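Local atomic coordinates of nucleoporin nup120 (Schizosaccharomyces pombe, PDB entry 4GQ2), a protein that serves as a structural component of the nuclear pore complex and can help dock transport factors that associate with the pore transiently. Residues A[839-851]-A[859-871]. Residues are numbered along the deposited sequence; the frame is centred on the assembly and turned at random.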
ATOM      1  N   ASP A 839       6.403  21.903 -12.277  1.00 43.18           N
ATOM      2  CA  ASP A 839       5.341  22.725 -12.875  1.00 50.61           C
ATOM      3  C   ASP A 839       4.650  23.578 -11.794  1.00 53.65           C
ATOM      4  O   ASP A 839       4.510  23.134 -10.652  1.00 46.26           O
ATOM      5  CB  ASP A 839       4.295  21.848 -13.586  1.00 48.45           C
ATOM      6  CG  ASP A 839       4.907  20.904 -14.614  1.00 64.15           C
ATOM      7  OD1 ASP A 839       5.950  21.251 -15.206  1.00 61.31           O
ATOM      8  OD2 ASP A 839       4.340  19.807 -14.835  1.00 66.70           O
ATOM      9  N   PRO A 840       4.227  24.806 -12.149  1.00 46.33           N
ATOM     10  CA  PRO A 840       3.597  25.691 -11.169  1.00 40.66           C
ATOM     11  C   PRO A 840       2.417  25.084 -10.410  1.00 37.78           C
ATOM     12  O   PRO A 840       2.358  25.210  -9.189  1.00 42.91           O
ATOM     13  CB  PRO A 840       3.166  26.891 -12.018  1.00 38.46           C
ATOM     14  CG  PRO A 840       4.225  26.960 -13.075  1.00 41.50           C
ATOM     15  CD  PRO A 840       4.553  25.525 -13.398  1.00 40.48           C
ATOM     16  N   ILE A 841       1.498  24.427 -11.111  1.00 41.43           N
ATOM     17  CA  ILE A 841       0.367  23.745 -10.452  1.00 42.90           C
ATOM     18  C   ILE A 841       0.854  22.718  -9.413  1.00 43.49           C
ATOM     19  O   ILE A 841       0.285  22.611  -8.326  1.00 46.58           O
ATOM     20  CB  ILE A 841      -0.585  23.083 -11.481  1.00 45.98           C
ATOM     21  CG1 ILE A 841      -1.208  24.153 -12.383  1.00 45.77           C
ATOM     22  CG2 ILE A 841      -1.694  22.284 -10.791  1.00 39.88           C
ATOM     23  CD1 ILE A 841      -1.915  23.602 -13.599  1.00 51.44           C
ATOM     24  N   ALA A 842       1.916  21.988  -9.753  1.00 39.90           N
ATOM     25  CA  ALA A 842       2.486  20.975  -8.876  1.00 36.31           C
ATOM     26  C   ALA A 842       3.048  21.611  -7.620  1.00 33.93           C
ATOM     27  O   ALA A 842       2.748  21.178  -6.504  1.00 37.87           O
ATOM     28  CB  ALA A 842       3.567  20.182  -9.608  1.00 35.02           C
ATOM     29  N   VAL A 843       3.850  22.652  -7.817  1.00 30.96           N
ATOM     30  CA  VAL A 843       4.487  23.368  -6.723  1.00 31.74           C
ATOM     31  C   VAL A 843       3.436  24.012  -5.806  1.00 38.25           C
ATOM     32  O   VAL A 843       3.541  23.940  -4.577  1.00 35.35           O
ATOM     33  CB  VAL A 843       5.524  24.390  -7.250  1.00 35.44           C
ATOM     34  CG1 VAL A 843       6.249  25.077  -6.094  1.00 39.31           C
ATOM     35  CG2 VAL A 843       6.546  23.690  -8.149  1.00 27.11           C
ATOM     36  N   TYR A 844       2.405  24.598  -6.412  1.00 35.08           N
ATOM     37  CA  TYR A 844       1.287  25.166  -5.674  1.00 31.63           C
ATOM     38  C   TYR A 844       0.624  24.081  -4.832  1.00 33.58           C
ATOM     39  O   TYR A 844       0.264  24.303  -3.667  1.00 34.97           O
ATOM     40  CB  TYR A 844       0.277  25.803  -6.643  1.00 34.43           C
ATOM     41  CG  TYR A 844      -1.007  26.261  -5.987  1.00 33.02           C
ATOM     42  CD1 TYR A 844      -1.040  27.417  -5.213  1.00 32.32           C
ATOM     43  CD2 TYR A 844      -2.191  25.535  -6.137  1.00 37.21           C
ATOM     44  CE1 TYR A 844      -2.214  27.844  -4.609  1.00 30.80           C
ATOM     45  CE2 TYR A 844      -3.371  25.955  -5.528  1.00 37.86           C
ATOM     46  CZ  TYR A 844      -3.370  27.112  -4.766  1.00 36.38           C
ATOM     47  OH  TYR A 844      -4.520  27.536  -4.145  1.00 45.67           O
ATOM     48  N   LEU A 845       0.479  22.898  -5.413  1.00 30.25           N
ATOM     49  CA  LEU A 845      -0.122  21.778  -4.691  1.00 31.97           C
ATOM     50  C   LEU A 845       0.797  21.266  -3.571  1.00 34.47           C
ATOM     51  O   LEU A 845       0.313  20.912  -2.497  1.00 39.84           O
ATOM     52  CB  LEU A 845      -0.537  20.659  -5.652  1.00 32.18           C
ATOM     53  CG  LEU A 845      -1.184  19.385  -5.100  1.00 35.40           C
ATOM     54  CD1 LEU A 845      -2.568  19.630  -4.501  1.00 26.33           C
ATOM     55  CD2 LEU A 845      -1.242  18.361  -6.225  1.00 35.18           C
ATOM     56  N   LYS A 846       2.111  21.241  -3.811  1.00 33.11           N
ATOM     57  CA  LYS A 846       3.079  20.957  -2.740  1.00 30.47           C
ATOM     58  C   LYS A 846       2.823  21.893  -1.557  1.00 34.08           C
ATOM     59  O   LYS A 846       2.795  21.462  -0.409  1.00 40.43           O
ATOM     60  CB  LYS A 846       4.518  21.134  -3.225  1.00 33.74           C
ATOM     61  CG  LYS A 846       4.973  20.110  -4.251  1.00 45.85           C
ATOM     62  CD  LYS A 846       6.462  20.223  -4.556  1.00 50.75           C
ATOM     63  CE  LYS A 846       7.316  19.838  -3.359  1.00 46.05           C
ATOM     64  NZ  LYS A 846       8.740  19.621  -3.740  1.00 39.82           N
ATOM     65  N   ALA A 847       2.601  23.170  -1.855  1.00 32.44           N
ATOM     66  CA  ALA A 847       2.344  24.172  -0.832  1.00 35.06           C
ATOM     67  C   ALA A 847       1.067  23.896  -0.032  1.00 36.16           C
ATOM     68  O   ALA A 847       1.068  23.964   1.199  1.00 34.37           O
ATOM     69  CB  ALA A 847       2.307  25.557  -1.459  1.00 35.11           C
ATOM     70  N   LEU A 848      -0.020  23.580  -0.731  1.00 38.21           N
ATOM     71  CA  LEU A 848      -1.268  23.230  -0.063  1.00 30.61           C
ATOM     72  C   LEU A 848      -1.133  22.002   0.836  1.00 34.39           C
ATOM     73  O   LEU A 848      -1.704  21.966   1.920  1.00 36.63           O
ATOM     74  CB  LEU A 848      -2.373  22.983  -1.078  1.00 33.56           C
ATOM     75  CG  LEU A 848      -2.839  24.111  -1.994  1.00 35.70           C
ATOM     76  CD1 LEU A 848      -3.856  23.508  -2.933  1.00 32.87           C
ATOM     77  CD2 LEU A 848      -3.443  25.269  -1.213  1.00 32.50           C
ATOM     78  N   ILE A 849      -0.396  20.993   0.369  1.00 35.89           N
ATOM     79  CA  ILE A 849      -0.193  19.764   1.130  1.00 32.21           C
ATOM     80  C   ILE A 849       0.590  20.088   2.411  1.00 32.33           C
ATOM     81  O   ILE A 849       0.173  19.719   3.511  1.00 33.41           O
ATOM     82  CB  ILE A 849       0.547  18.684   0.300  1.00 34.62           C
ATOM     83  CG1 ILE A 849      -0.326  18.199  -0.861  1.00 32.38           C
ATOM     84  CG2 ILE A 849       0.955  17.504   1.182  1.00 30.01           C
ATOM     85  CD1 ILE A 849       0.473  17.614  -2.016  1.00 33.17           C
ATOM     86  N   TYR A 850       1.706  20.799   2.271  1.00 32.19           N
ATOM     87  CA  TYR A 850       2.472  21.217   3.445  1.00 41.25           C
ATOM     88  C   TYR A 850       1.601  22.038   4.378  1.00 43.59           C
ATOM     89  O   TYR A 850       1.684  21.877   5.594  1.00 42.29           O
ATOM     90  CB  TYR A 850       3.689  22.049   3.068  1.00 34.68           C
ATOM     91  CG  TYR A 850       4.838  21.288   2.457  1.00 33.11           C
ATOM     92  CD1 TYR A 850       5.354  20.134   3.060  1.00 31.56           C
ATOM     93  CD2 TYR A 850       5.450  21.760   1.305  1.00 28.58           C
ATOM     94  CE1 TYR A 850       6.429  19.457   2.499  1.00 25.52           C
ATOM     95  CE2 TYR A 850       6.513  21.101   0.741  1.00 29.11           C
ATOM     96  CZ  TYR A 850       6.998  19.954   1.331  1.00 29.68           C
ATOM     97  OH  TYR A 850       8.054  19.327   0.723  1.00 31.75           O
ATOM     98  N   LEU A 851       0.770  22.913   3.808  1.00 41.83           N
ATOM     99  CA  LEU A 851      -0.085  23.773   4.617  1.00 43.85           C
ATOM    100  C   LEU A 851      -0.978  22.903   5.484  1.00 45.02           C
ATOM    101  O   LEU A 851      -1.061  23.104   6.699  1.00 47.31           O
ATOM    102  CB  LEU A 851      -0.934  24.698   3.748  1.00 50.59           C
ATOM    103  CG  LEU A 851      -0.913  26.204   4.030  1.00 47.10           C
ATOM    104  CD1 LEU A 851      -2.187  26.850   3.512  1.00 43.17           C
ATOM    105  CD2 LEU A 851      -0.703  26.527   5.500  1.00 40.41           C
ATOM    106  N   ALA A 859       5.443  25.298   3.223  1.00 27.63           N
ATOM    107  CA  ALA A 859       4.341  25.772   2.396  1.00 34.26           C
ATOM    108  C   ALA A 859       4.642  27.144   1.791  1.00 42.11           C
ATOM    109  O   ALA A 859       4.505  27.342   0.573  1.00 39.77           O
ATOM    110  CB  ALA A 859       3.055  25.828   3.215  1.00 30.98           C
ATOM    111  N   VAL A 860       5.050  28.081   2.652  1.00 41.77           N
ATOM    112  CA  VAL A 860       5.316  29.461   2.251  1.00 36.89           C
ATOM    113  C   VAL A 860       6.463  29.529   1.256  1.00 37.27           C
ATOM    114  O   VAL A 860       6.407  30.297   0.289  1.00 42.12           O
ATOM    115  CB  VAL A 860       5.594  30.369   3.465  1.00 39.51           C
ATOM    116  CG1 VAL A 860       6.238  31.676   3.030  1.00 40.00           C
ATOM    117  CG2 VAL A 860       4.302  30.640   4.221  1.00 36.40           C
ATOM    118  N   ARG A 861       7.486  28.708   1.482  1.00 35.13           N
ATOM    119  CA  ARG A 861       8.629  28.627   0.573  1.00 35.15           C
ATOM    120  C   ARG A 861       8.190  28.192  -0.831  1.00 40.69           C
ATOM    121  O   ARG A 861       8.643  28.755  -1.834  1.00 44.94           O
ATOM    122  CB  ARG A 861       9.690  27.677   1.142  1.00 36.52           C
ATOM    123  CG  ARG A 861      10.845  27.367   0.201  1.00 37.92           C
ATOM    124  CD  ARG A 861      11.671  28.609  -0.090  1.00 42.26           C
ATOM    125  NE  ARG A 861      12.864  28.294  -0.872  1.00 45.96           N
ATOM    126  CZ  ARG A 861      13.553  29.185  -1.581  1.00 50.03           C
ATOM    127  NH1 ARG A 861      13.170  30.457  -1.617  1.00 49.26           N
ATOM    128  NH2 ARG A 861      14.632  28.802  -2.258  1.00 46.32           N
ATOM    129  N   CYS A 862       7.300  27.200  -0.889  1.00 37.81           N
ATOM    130  CA  CYS A 862       6.751  26.699  -2.157  1.00 34.95           C
ATOM    131  C   CYS A 862       5.849  27.747  -2.820  1.00 37.12           C
ATOM    132  O   CYS A 862       5.920  27.957  -4.031  1.00 36.99           O
ATOM    133  CB  CYS A 862       5.983  25.385  -1.933  1.00 35.98           C
ATOM    134  SG  CYS A 862       7.028  23.952  -1.553  1.00 37.04           S
ATOM    135  N   PHE A 863       5.025  28.419  -2.015  1.00 34.07           N
ATOM    136  CA  PHE A 863       4.182  29.516  -2.492  1.00 34.25           C
ATOM    137  C   PHE A 863       4.971  30.626  -3.201  1.00 36.80           C
ATOM    138  O   PHE A 863       4.484  31.216  -4.158  1.00 40.86           O
ATOM    139  CB  PHE A 863       3.390  30.137  -1.334  1.00 31.96           C
ATOM    140  CG  PHE A 863       2.163  29.363  -0.928  1.00 29.89           C
ATOM    141  CD1 PHE A 863       1.331  28.777  -1.881  1.00 30.18           C
ATOM    142  CD2 PHE A 863       1.817  29.249   0.415  1.00 27.33           C
ATOM    143  CE1 PHE A 863       0.195  28.071  -1.500  1.00 32.48           C
ATOM    144  CE2 PHE A 863       0.683  28.550   0.805  1.00 27.67           C
ATOM    145  CZ  PHE A 863      -0.130  27.957  -0.154  1.00 29.72           C
ATOM    146  N   LYS A 864       6.179  30.912  -2.722  1.00 32.99           N
ATOM    147  CA  LYS A 864       6.992  32.005  -3.267  1.00 35.26           C
ATOM    148  C   LYS A 864       7.927  31.589  -4.402  1.00 44.25           C
ATOM    149  O   LYS A 864       8.559  32.444  -5.020  1.00 56.78           O
ATOM    150  CB  LYS A 864       7.828  32.658  -2.171  1.00 33.53           C
ATOM    151  CG  LYS A 864       7.036  33.329  -1.062  1.00 44.52           C
ATOM    152  CD  LYS A 864       7.977  34.055  -0.104  1.00 46.37           C
ATOM    153  CE  LYS A 864       7.209  34.737   1.018  1.00 49.21           C
ATOM    154  NZ  LYS A 864       8.132  35.470   1.932  1.00 61.71           N
ATOM    155  N   THR A 865       8.028  30.293  -4.675  1.00 38.51           N
ATOM    156  CA  THR A 865       8.859  29.827  -5.785  1.00 42.02           C
ATOM    157  C   THR A 865       7.992  29.410  -6.968  1.00 41.41           C
ATOM    158  O   THR A 865       8.474  28.796  -7.915  1.00 43.32           O
ATOM    159  CB  THR A 865       9.796  28.671  -5.376  1.00 39.98           C
ATOM    160  OG1 THR A 865       9.013  27.582  -4.883  1.00 46.47           O
ATOM    161  CG2 THR A 865      10.774  29.117  -4.282  1.00 40.95           C
ATOM    162  N   THR A 866       6.706  29.742  -6.900  1.00 45.23           N
ATOM    163  CA  THR A 866       5.773  29.466  -7.993  1.00 37.79           C
ATOM    164  C   THR A 866       4.750  30.583  -8.143  1.00 41.64           C
ATOM    165  O   THR A 866       4.680  31.492  -7.315  1.00 40.71           O
ATOM    166  CB  THR A 866       5.032  28.121  -7.812  1.00 34.58           C
ATOM    167  OG1 THR A 866       4.315  27.810  -9.013  1.00 41.90           O
ATOM    168  CG2 THR A 866       4.038  28.179  -6.657  1.00 27.74           C
ATOM    169  N   SER A 867       3.959  30.496  -9.208  1.00 40.68           N
ATOM    170  CA  SER A 867       2.899  31.451  -9.487  1.00 44.22           C
ATOM    171  C   SER A 867       1.800  30.755 -10.275  1.00 44.37           C
ATOM    172  O   SER A 867       2.078  29.878 -11.089  1.00 54.21           O
ATOM    173  CB  SER A 867       3.450  32.625 -10.298  1.00 43.63           C
ATOM    174  OG  SER A 867       2.438  33.580 -10.552  1.00 46.59           O
ATOM    175  N   LEU A 868       0.556  31.149 -10.028  1.00 36.81           N
ATOM    176  CA  LEU A 868      -0.592  30.660 -10.786  1.00 39.06           C
ATOM    177  C   LEU A 868      -0.988  31.605 -11.945  1.00 46.94           C
ATOM    178  O   LEU A 868      -2.067  31.485 -12.524  1.00 54.01           O
ATOM    179  CB  LEU A 868      -1.772  30.440  -9.836  1.00 36.83           C
ATOM    180  CG  LEU A 868      -2.159  29.024  -9.373  1.00 38.06           C
ATOM    181  CD1 LEU A 868      -1.057  27.986  -9.513  1.00 29.63           C
ATOM    182  CD2 LEU A 868      -2.696  29.046  -7.955  1.00 33.13           C
ATOM    183  N   VAL A 869      -0.092  32.524 -12.292  1.00 46.58           N
ATOM    184  CA  VAL A 869      -0.377  33.585 -13.274  1.00 56.30           C
ATOM    185  C   VAL A 869      -0.857  33.071 -14.644  1.00 51.93           C
ATOM    186  O   VAL A 869      -1.679  33.712 -15.301  1.00 52.22           O
ATOM    187  CB  VAL A 869       0.820  34.566 -13.385  1.00 52.18           C
ATOM    188  CG1 VAL A 869       0.961  35.156 -14.781  1.00 73.63           C
ATOM    189  CG2 VAL A 869       0.685  35.664 -12.346  1.00 44.34           C
ATOM    190  N   LEU A 870      -0.370  31.903 -15.051  1.00 51.60           N
ATOM    191  CA  LEU A 870      -0.741  31.325 -16.341  1.00 48.46           C
ATOM    192  C   LEU A 870      -1.918  30.348 -16.262  1.00 42.91           C
ATOM    193  O   LEU A 870      -2.244  29.692 -17.248  1.00 52.72           O
ATOM    194  CB  LEU A 870       0.476  30.660 -17.003  1.00 45.75           C
ATOM    195  CG  LEU A 870       1.691  31.568 -17.249  1.00 57.92           C
ATOM    196  CD1 LEU A 870       2.927  30.772 -17.659  1.00 55.09           C
ATOM    197  CD2 LEU A 870       1.373  32.657 -18.268  1.00 55.80           C
ATOM    198  N   TYR A 871      -2.578  30.285 -15.109  1.00 47.84           N
ATOM    199  CA  TYR A 871      -3.566  29.233 -14.848  1.00 44.91           C
ATOM    200  C   TYR A 871      -4.927  29.742 -14.354  1.00 41.06           C
ATOM    201  O   TYR A 871      -5.681  29.012 -13.709  1.00 46.43           O
ATOM    202  CB  TYR A 871      -2.960  28.161 -13.911  1.00 49.48           C
ATOM    203  CG  TYR A 871      -1.655  27.603 -14.443  1.00 46.63           C
ATOM    204  CD1 TYR A 871      -1.645  26.531 -15.328  1.00 62.90           C
ATOM    205  CD2 TYR A 871      -0.434  28.186 -14.108  1.00 50.02           C
ATOM    206  CE1 TYR A 871      -0.456  26.035 -15.847  1.00 70.59           C
ATOM    207  CE2 TYR A 871       0.760  27.701 -14.624  1.00 49.78           C
ATOM    208  CZ  TYR A 871       0.745  26.624 -15.491  1.00 64.04           C
ATOM    209  OH  TYR A 871       1.928  26.135 -16.006  1.00 64.94           O
TER
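Ala859 opens the contact by setting CB against the backbone of Ala847, 3.4 Å from Ala847 O. This is an antiparallel helical hairpin within the C-terminal region assigned to HEAT repeats. Helices 840-851 and 859-864 run at 162° to each other, and their axes come within 7.9 Å. The small side chains of Ala847 and Ala859, whose CA atoms are 4.1 Å apart, are consistent with this close approach. Cys862 enters as a knob among Val843, Lys846, Ala847 and Tyr850. Its SG meets the edge of the Tyr850 ring, in the ring plane, 3.7 Å from Tyr850 CE2. Phe863 is the next knob, among Tyr844, Ala847, Leu848 and Leu851. Its ring lies over the methyl of Ala847, with Ala847 CB 3.5 Å from the centroid of the Phe863 ring. Tyr844 meets the same ring at its edge. Phe863 also touches Leu903 of helix 895-909.

After the helix, the chain continues along the first helix toward its N-terminal end. Thr866 turns OG1 anti to its backbone N (chi1 -170°) and donates to Pro840 O at 3.3 Å. The approach is from the flank of the carbonyl, with a C=O...OG1 angle of 96°. That oxygen also accepts from Tyr844 N in the helix. The Thr866 CB packs on Val843 CG1. Leu868 places CD2 squarely over the Tyr844 ring, 3.5 Å from its centroid. Leu848 CG, from the same helix as Tyr844, lies over the opposite face, toward its rim. Tyr871 closes a type I turn that begins at Leu868. The Tyr871 ring receives Ile841 CG1 over one face and has Pro840 beside it. An alanine here would probably leave Ile841 CG1 without the face it lies on and Pro840 without its aromatic neighbour. Pro840 CB lies 3.6 Å from Tyr871 CE2.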